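Local coordinates for protein geranyltranstransferase (Agrobacterium tumefaciens, PDB 2H8O) that probably joins geranyl diphosphate to isopentenyl diphosphate, with loss of diphosphate, to make farnesyl diphosphate, at residues V81-K86 and R137-V142; Q245-F250 and E311-Y316. All blocks are in the same frame, centred on the assembly; numbering follows the deposited sequence.

The two contacts lie on opposite sides of the centre of a helical prenyl synthase subunit, 32 Å apart between their centres and about 15 Å at their nearest atoms. Contact 1, at 81-86 and 137-142, joins two signature loops of the family, GGKR and RRG, next to what is probably the isopentenyl diphosphate pocket. Contact 2, at 245-250 and 311-316, is structural packing: the early turns of helix 241-267 meet the C-terminal end of helix 295-312 and the 3-10 turn after it. Helix 241-267 nevertheless connects it to the active site, because the second aspartate-rich motif, DDLLD, lies near that helix's other end.

Contact 1 of 2, residues V81-K86 and R137-V142; sequences VLNGGK and RGQPTV
R137 stretches its side chain along the backbone of N83-G85, bringing the RRG motif of one loop against the GGKR motif of another. In relatives of this prenyl synthase these motifs help bind the diphosphate of isopentenyl diphosphate, and K86 and R137 probably line the same pocket here. R137 CD lies 3.8 Å from N83 O, and R137 NE 3.5 Å from G85 CA. G85, the first residue past helix 71-82 to leave helical angles, has positive phi and puts its CA against the arginine. A bend at chi3 (141°) turns the guanidinium obliquely towards K86, whose chain crosses that of R137 at about a right angle; R137 NH2 stops 4.1 Å from K86 CG. The two cationic ends, K86 NZ and R137 NH1, are 5.4 Å apart, as suits a site made for an anion. Further along, the amide of N83 reaches Q139, N83 ND2 lying 3.6 Å from Q139 CB. R137 and G138 form the type I' turn between strands 135-136 and 139-140, so the hairpin itself carries the arginine to the pocket. Outside the pair, H79 NE2 hydrogen-bonds to P140 O and H118 NE2 to G84 O. One water links the two sides: it accepts from K86 N at 2.8 Å and, weakly, from R137 NH2 at 3.3 Å.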
ATOM      1  N   VAL A  81      -3.669   7.143 -13.725  1.00 16.53           N
ATOM      2  CA  VAL A  81      -2.580   8.125 -13.689  1.00 17.09           C
ATOM      3  C   VAL A  81      -2.805   9.255 -14.712  1.00 18.49           C
ATOM      4  O   VAL A  81      -2.597  10.424 -14.402  1.00 18.73           O
ATOM      5  CB  VAL A  81      -1.215   7.450 -13.860  1.00 16.59           C
ATOM      6  CG1 VAL A  81      -0.097   8.466 -13.980  1.00 17.46           C
ATOM      7  CG2 VAL A  81      -0.922   6.532 -12.673  1.00 17.07           C
ATOM      8  N   LEU A  82      -3.266   8.916 -15.903  1.00 19.49           N
ATOM      9  CA  LEU A  82      -3.587   9.917 -16.927  1.00 20.89           C
ATOM     10  C   LEU A  82      -4.549  10.985 -16.414  1.00 21.73           C
ATOM     11  O   LEU A  82      -4.372  12.173 -16.705  1.00 23.50           O
ATOM     12  CB  LEU A  82      -4.212   9.231 -18.151  1.00 20.97           C
ATOM     13  CG  LEU A  82      -4.430  10.171 -19.331  1.00 21.73           C
ATOM     14  CD1 LEU A  82      -3.094  10.567 -19.911  1.00 24.62           C
ATOM     15  CD2 LEU A  82      -5.301   9.463 -20.354  1.00 22.71           C
ATOM     16  N   ASN A  83      -5.538  10.558 -15.630  1.00 23.22           N
ATOM     17  CA  ASN A  83      -6.597  11.438 -15.087  1.00 23.79           C
ATOM     18  C   ASN A  83      -6.250  12.184 -13.803  1.00 23.67           C
ATOM     19  O   ASN A  83      -7.131  12.832 -13.221  1.00 23.97           O
ATOM     20  CB  ASN A  83      -7.843  10.609 -14.725  1.00 25.58           C
ATOM     21  CG  ASN A  83      -8.585  10.061 -15.923  1.00 29.10           C
ATOM     22  OD1 ASN A  83      -9.404   9.132 -15.767  1.00 35.80           O
ATOM     23  ND2 ASN A  83      -8.342  10.619 -17.107  1.00 31.79           N
ATOM     24  N   GLY A  84      -5.008  12.067 -13.333  1.00 22.10           N
ATOM     25  CA  GLY A  84      -4.623  12.516 -11.999  1.00 22.80           C
ATOM     26  C   GLY A  84      -4.472  13.994 -11.744  1.00 22.32           C
ATOM     27  O   GLY A  84      -4.407  14.418 -10.569  1.00 22.34           O
ATOM     28  N   GLY A  85      -4.414  14.783 -12.818  1.00 22.26           N
ATOM     29  CA  GLY A  85      -4.347  16.240 -12.699  1.00 21.99           C
ATOM     30  C   GLY A  85      -2.994  16.850 -13.003  1.00 21.68           C
ATOM     31  O   GLY A  85      -2.211  16.307 -13.771  1.00 23.02           O
ATOM     32  N   LYS A  86      -2.730  17.989 -12.361  1.00 21.93           N
ATOM     33  CA  LYS A  86      -1.633  18.862 -12.743  1.00 21.11           C
ATOM     34  C   LYS A  86      -0.277  18.557 -12.064  1.00 20.07           C
ATOM     35  O   LYS A  86       0.703  19.269 -12.304  1.00 19.53           O
ATOM     36  CB  LYS A  86      -2.032  20.321 -12.473  1.00 23.31           C
ATOM     37  CG  LYS A  86      -3.256  20.788 -13.283  1.00 25.76           C
ATOM     38  CD  LYS A  86      -3.198  20.368 -14.743  1.00 29.70           C
ATOM     39  CE  LYS A  86      -4.115  21.209 -15.632  1.00 29.51           C
ATOM     40  NZ  LYS A  86      -3.484  22.519 -16.003  1.00 34.19           N
ATOM     41  N   ARG A 137     -11.878  14.957 -15.060  1.00 26.78           N
ATOM     42  CA  ARG A 137     -11.199  15.823 -16.015  1.00 28.04           C
ATOM     43  C   ARG A 137     -11.637  15.539 -17.445  1.00 27.67           C
ATOM     44  O   ARG A 137     -10.806  15.360 -18.332  1.00 29.16           O
ATOM     45  CB  ARG A 137      -9.681  15.690 -15.863  1.00 28.84           C
ATOM     46  CG  ARG A 137      -9.201  16.059 -14.474  1.00 31.94           C
ATOM     47  CD  ARG A 137      -7.717  16.385 -14.450  1.00 33.87           C
ATOM     48  NE  ARG A 137      -7.448  17.517 -13.563  1.00 38.99           N
ATOM     49  CZ  ARG A 137      -7.450  18.800 -13.932  1.00 40.60           C
ATOM     50  NH1 ARG A 137      -7.691  19.169 -15.193  1.00 42.73           N
ATOM     51  NH2 ARG A 137      -7.199  19.735 -13.021  1.00 41.99           N
ATOM     52  N   GLY A 138     -12.950  15.483 -17.652  1.00 27.27           N
ATOM     53  CA  GLY A 138     -13.515  15.261 -18.978  1.00 25.90           C
ATOM     54  C   GLY A 138     -13.435  13.845 -19.545  1.00 25.45           C
ATOM     55  O   GLY A 138     -13.974  13.599 -20.624  1.00 24.63           O
ATOM     56  N   GLN A 139     -12.783  12.915 -18.833  1.00 24.03           N
ATOM     57  CA  GLN A 139     -12.628  11.533 -19.292  1.00 23.51           C
ATOM     58  C   GLN A 139     -13.431  10.570 -18.411  1.00 21.60           C
ATOM     59  O   GLN A 139     -13.694  10.866 -17.248  1.00 20.96           O
ATOM     60  CB  GLN A 139     -11.153  11.126 -19.233  1.00 25.30           C
ATOM     61  CG  GLN A 139     -10.230  11.854 -20.229  1.00 28.36           C
ATOM     62  CD  GLN A 139      -9.789  10.986 -21.411  1.00 33.01           C
ATOM     63  OE1 GLN A 139      -9.999   9.764 -21.439  1.00 36.26           O
ATOM     64  NE2 GLN A 139      -9.180  11.632 -22.409  1.00 33.89           N
ATOM     65  N   PRO A 140     -13.770   9.390 -18.939  1.00 19.58           N
ATOM     66  CA  PRO A 140     -14.449   8.410 -18.102  1.00 19.09           C
ATOM     67  C   PRO A 140     -13.557   8.030 -16.927  1.00 17.84           C
ATOM     68  O   PRO A 140     -12.339   7.979 -17.050  1.00 18.01           O
ATOM     69  CB  PRO A 140     -14.652   7.208 -19.033  1.00 18.83           C
ATOM     70  CG  PRO A 140     -13.669   7.412 -20.133  1.00 19.60           C
ATOM     71  CD  PRO A 140     -13.507   8.868 -20.289  1.00 19.97           C
ATOM     72  N   THR A 141     -14.175   7.807 -15.787  1.00 17.37           N
ATOM     73  CA  THR A 141     -13.450   7.286 -14.650  1.00 16.92           C
ATOM     74  C   THR A 141     -13.059   5.826 -14.901  1.00 16.67           C
ATOM     75  O   THR A 141     -13.553   5.166 -15.795  1.00 15.66           O
ATOM     76  CB  THR A 141     -14.278   7.429 -13.376  1.00 16.98           C
ATOM     77  OG1 THR A 141     -15.595   6.956 -13.620  1.00 17.94           O
ATOM     78  CG2 THR A 141     -14.353   8.892 -12.936  1.00 17.42           C
ATOM     79  N   VAL A 142     -12.138   5.313 -14.092  1.00 15.53           N
ATOM     80  CA  VAL A 142     -11.604   3.982 -14.351  1.00 16.09           C
ATOM     81  C   VAL A 142     -12.697   2.918 -14.316  1.00 15.92           C
ATOM     82  O   VAL A 142     -12.697   2.029 -15.164  1.00 15.80           O
ATOM     83  CB  VAL A 142     -10.423   3.630 -13.398  1.00 15.88           C
ATOM     84  CG1 VAL A 142     -10.008   2.168 -13.554  1.00 15.77           C
ATOM     85  CG2 VAL A 142      -9.255   4.554 -13.671  1.00 15.37           C
TER
HETATM   86  O   HOH W   1      -4.803  19.140 -10.790  1.00 41.65           O

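Contact 2 of 2, residues Q245-F250 and E311-Y316; sequences QRLRLF and ELLAPY
With chi1 at -179°, R246 throws CG away from its own backbone N towards 311-316, and a kink at chi3 (-60°) turns the guanidinium edge, with NH1, onto the carbonyl of L312. R246 NH1 gives L312 O a hydrogen bond of 2.8 Å, nearly straight at 160°, with the oxygen close to the guanidinium plane. This carbonyl lies at the C-terminal end of helix 295-312, where the helix dipole should make it an attractive acceptor for a cation. P315 CG sits over one guanidinium face, toward its rim, 4.2 Å from R246 NH1, and R246 CD meets the edge of the Y316 ring, 3.8 Å from Y316 CE2. The tyrosine's hydroxyl is held by E243, nearly one turn before R246. Deeper in, F250 takes the same first torsion as R246, which offers a ring face to L313; L313 CD1 makes a CH-pi contact, 3.8 Å from the F250 ring centroid. L312 crosses L249 at about a right angle, with L312 CD1 4.0 Å from L249 CB and 3.6 Å from F250 N. One hydrogen bond and the apolar contacts beside it join the end of helix 295-312 to helix 241-267. L323 of helix 321-331 packs on both F250 and L313, while S96 and L99 of helix 88-99 touch L247 and Y316 respectively.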
ATOM      1  N   GLN A 245      11.659  19.736   9.974  1.00 18.53           N
ATOM      2  CA  GLN A 245      10.486  20.380  10.575  1.00 19.04           C
ATOM      3  C   GLN A 245      10.042  21.610   9.803  1.00 18.72           C
ATOM      4  O   GLN A 245       8.852  21.829   9.648  1.00 19.19           O
ATOM      5  CB  GLN A 245      10.710  20.767  12.063  1.00 20.35           C
ATOM      6  CG  GLN A 245      10.634  19.618  13.007  1.00 23.61           C
ATOM      7  CD  GLN A 245       9.388  18.801  12.801  1.00 27.63           C
ATOM      8  OE1 GLN A 245       8.287  19.329  12.832  1.00 29.31           O
ATOM      9  NE2 GLN A 245       9.560  17.512  12.491  1.00 29.90           N
ATOM     10  N   ARG A 246      10.993  22.428   9.365  1.00 18.69           N
ATOM     11  CA  ARG A 246      10.697  23.640   8.601  1.00 18.51           C
ATOM     12  C   ARG A 246       9.910  23.274   7.330  1.00 17.73           C
ATOM     13  O   ARG A 246       8.872  23.885   7.025  1.00 17.03           O
ATOM     14  CB  ARG A 246      11.987  24.373   8.233  1.00 18.99           C
ATOM     15  CG  ARG A 246      11.781  25.663   7.450  1.00 19.71           C
ATOM     16  CD  ARG A 246      13.068  26.501   7.359  1.00 22.24           C
ATOM     17  NE  ARG A 246      13.528  26.866   8.714  1.00 25.09           N
ATOM     18  CZ  ARG A 246      13.094  27.906   9.440  1.00 27.08           C
ATOM     19  NH1 ARG A 246      12.215  28.785   8.961  1.00 26.87           N
ATOM     20  NH2 ARG A 246      13.570  28.095  10.667  1.00 28.35           N
ATOM     21  N   LEU A 247      10.406  22.287   6.593  1.00 17.36           N
ATOM     22  CA  LEU A 247       9.723  21.894   5.347  1.00 16.85           C
ATOM     23  C   LEU A 247       8.364  21.246   5.605  1.00 16.67           C
ATOM     24  O   LEU A 247       7.417  21.492   4.857  1.00 16.31           O
ATOM     25  CB  LEU A 247      10.624  21.040   4.443  1.00 16.98           C
ATOM     26  CG  LEU A 247      11.454  21.833   3.423  1.00 16.19           C
ATOM     27  CD1 LEU A 247      10.559  22.457   2.356  1.00 16.66           C
ATOM     28  CD2 LEU A 247      12.304  22.917   4.083  1.00 16.21           C
ATOM     29  N   ARG A 248       8.261  20.444   6.660  1.00 17.42           N
ATOM     30  CA  ARG A 248       6.958  19.940   7.127  1.00 17.99           C
ATOM     31  C   ARG A 248       5.950  21.086   7.391  1.00 18.15           C
ATOM     32  O   ARG A 248       4.771  21.108   6.884  1.00 19.75           O
ATOM     33  CB  ARG A 248       7.165  19.059   8.372  1.00 18.64           C
ATOM     34  CG  ARG A 248       5.922  18.367   8.873  1.00 18.41           C
ATOM     35  CD  ARG A 248       6.198  17.692  10.212  1.00 21.56           C
ATOM     36  NE  ARG A 248       5.002  17.156  10.852  1.00 23.10           N
ATOM     37  CZ  ARG A 248       4.445  15.984  10.570  1.00 25.55           C
ATOM     38  NH1 ARG A 248       4.965  15.200   9.640  1.00 26.16           N
ATOM     39  NH2 ARG A 248       3.353  15.587  11.232  1.00 27.38           N
ATOM     40  N   LEU A 249       6.382  22.055   8.176  1.00 17.77           N
ATOM     41  CA  LEU A 249       5.516  23.176   8.473  1.00 17.86           C
ATOM     42  C   LEU A 249       5.107  23.909   7.201  1.00 17.24           C
ATOM     43  O   LEU A 249       3.939  24.293   7.044  1.00 18.04           O
ATOM     44  CB  LEU A 249       6.197  24.143   9.441  1.00 18.30           C
ATOM     45  CG  LEU A 249       6.387  23.858  10.908  1.00 22.77           C
ATOM     46  CD1 LEU A 249       6.882  25.152  11.533  1.00 22.06           C
ATOM     47  CD2 LEU A 249       5.100  23.414  11.579  1.00 25.26           C
ATOM     48  N   PHE A 250       6.058  24.110   6.296  1.00 16.00           N
ATOM     49  CA  PHE A 250       5.759  24.733   5.005  1.00 16.06           C
ATOM     50  C   PHE A 250       4.674  23.918   4.280  1.00 15.37           C
ATOM     51  O   PHE A 250       3.703  24.466   3.746  1.00 15.74           O
ATOM     52  CB  PHE A 250       7.021  24.840   4.142  1.00 15.41           C
ATOM     53  CG  PHE A 250       6.771  25.446   2.794  1.00 15.66           C
ATOM     54  CD1 PHE A 250       6.689  26.825   2.622  1.00 14.69           C
ATOM     55  CD2 PHE A 250       6.592  24.640   1.687  1.00 15.91           C
ATOM     56  CE1 PHE A 250       6.452  27.368   1.360  1.00 16.57           C
ATOM     57  CE2 PHE A 250       6.337  25.181   0.440  1.00 16.77           C
ATOM     58  CZ  PHE A 250       6.274  26.538   0.278  1.00 16.80           C
ATOM     59  N   GLU A 311       7.596  33.244   4.947  1.00 22.03           N
ATOM     60  CA  GLU A 311       8.511  33.521   6.034  1.00 21.84           C
ATOM     61  C   GLU A 311       9.304  32.265   6.425  1.00 20.05           C
ATOM     62  O   GLU A 311      10.480  32.359   6.792  1.00 19.75           O
ATOM     63  CB  GLU A 311       7.739  34.092   7.232  1.00 22.08           C
ATOM     64  CG  GLU A 311       8.587  34.803   8.238  1.00 24.02           C
ATOM     65  CD  GLU A 311       7.761  35.596   9.277  1.00 26.44           C
ATOM     66  OE1 GLU A 311       8.310  35.924  10.356  1.00 31.79           O
ATOM     67  OE2 GLU A 311       6.557  35.877   9.032  1.00 34.20           O
ATOM     68  N   LEU A 312       8.672  31.091   6.339  1.00 18.72           N
ATOM     69  CA  LEU A 312       9.352  29.849   6.685  1.00 18.72           C
ATOM     70  C   LEU A 312      10.551  29.596   5.807  1.00 18.68           C
ATOM     71  O   LEU A 312      11.526  29.022   6.253  1.00 18.88           O
ATOM     72  CB  LEU A 312       8.408  28.640   6.606  1.00 18.70           C
ATOM     73  CG  LEU A 312       7.426  28.505   7.759  1.00 17.14           C
ATOM     74  CD1 LEU A 312       6.264  27.553   7.406  1.00 17.95           C
ATOM     75  CD2 LEU A 312       8.167  28.025   9.014  1.00 16.62           C
ATOM     76  N   LEU A 313      10.474  30.010   4.543  1.00 18.42           N
ATOM     77  CA  LEU A 313      11.562  29.741   3.613  1.00 18.58           C
ATOM     78  C   LEU A 313      12.502  30.919   3.404  1.00 19.13           C
ATOM     79  O   LEU A 313      13.414  30.837   2.573  1.00 18.83           O
ATOM     80  CB  LEU A 313      10.988  29.309   2.262  1.00 18.36           C
ATOM     81  CG  LEU A 313      10.154  28.031   2.304  1.00 17.95           C
ATOM     82  CD1 LEU A 313       9.886  27.520   0.860  1.00 19.28           C
ATOM     83  CD2 LEU A 313      10.774  26.921   3.179  1.00 19.06           C
ATOM     84  N   ALA A 314      12.295  31.991   4.163  1.00 20.26           N
ATOM     85  CA  ALA A 314      13.136  33.180   4.096  1.00 20.51           C
ATOM     86  C   ALA A 314      14.619  32.858   4.169  1.00 21.06           C
ATOM     87  O   ALA A 314      15.407  33.456   3.427  1.00 21.70           O
ATOM     88  CB  ALA A 314      12.763  34.150   5.219  1.00 20.48           C
ATOM     89  N   PRO A 315      15.022  31.934   5.062  1.00 21.28           N
ATOM     90  CA  PRO A 315      16.471  31.720   5.202  1.00 21.66           C
ATOM     91  C   PRO A 315      17.191  31.213   3.948  1.00 21.87           C
ATOM     92  O   PRO A 315      18.415  31.338   3.862  1.00 22.42           O
ATOM     93  CB  PRO A 315      16.567  30.675   6.321  1.00 22.07           C
ATOM     94  CG  PRO A 315      15.308  30.822   7.081  1.00 22.36           C
ATOM     95  CD  PRO A 315      14.272  31.116   6.032  1.00 21.58           C
ATOM     96  N   TYR A 316      16.451  30.657   2.989  1.00 21.09           N
ATOM     97  CA  TYR A 316      17.042  30.146   1.752  1.00 21.26           C
ATOM     98  C   TYR A 316      17.173  31.193   0.654  1.00 20.74           C
ATOM     99  O   TYR A 316      17.717  30.885  -0.403  1.00 20.48           O
ATOM    100  CB  TYR A 316      16.239  28.946   1.230  1.00 21.47           C
ATOM    101  CG  TYR A 316      16.170  27.848   2.246  1.00 22.37           C
ATOM    102  CD1 TYR A 316      17.201  26.918   2.377  1.00 22.45           C
ATOM    103  CD2 TYR A 316      15.082  27.753   3.104  1.00 23.36           C
ATOM    104  CE1 TYR A 316      17.138  25.915   3.350  1.00 23.60           C
ATOM    105  CE2 TYR A 316      15.016  26.768   4.065  1.00 24.28           C
ATOM    106  CZ  TYR A 316      16.049  25.860   4.190  1.00 23.48           C
ATOM    107  OH  TYR A 316      15.939  24.893   5.165  1.00 25.61           O
TER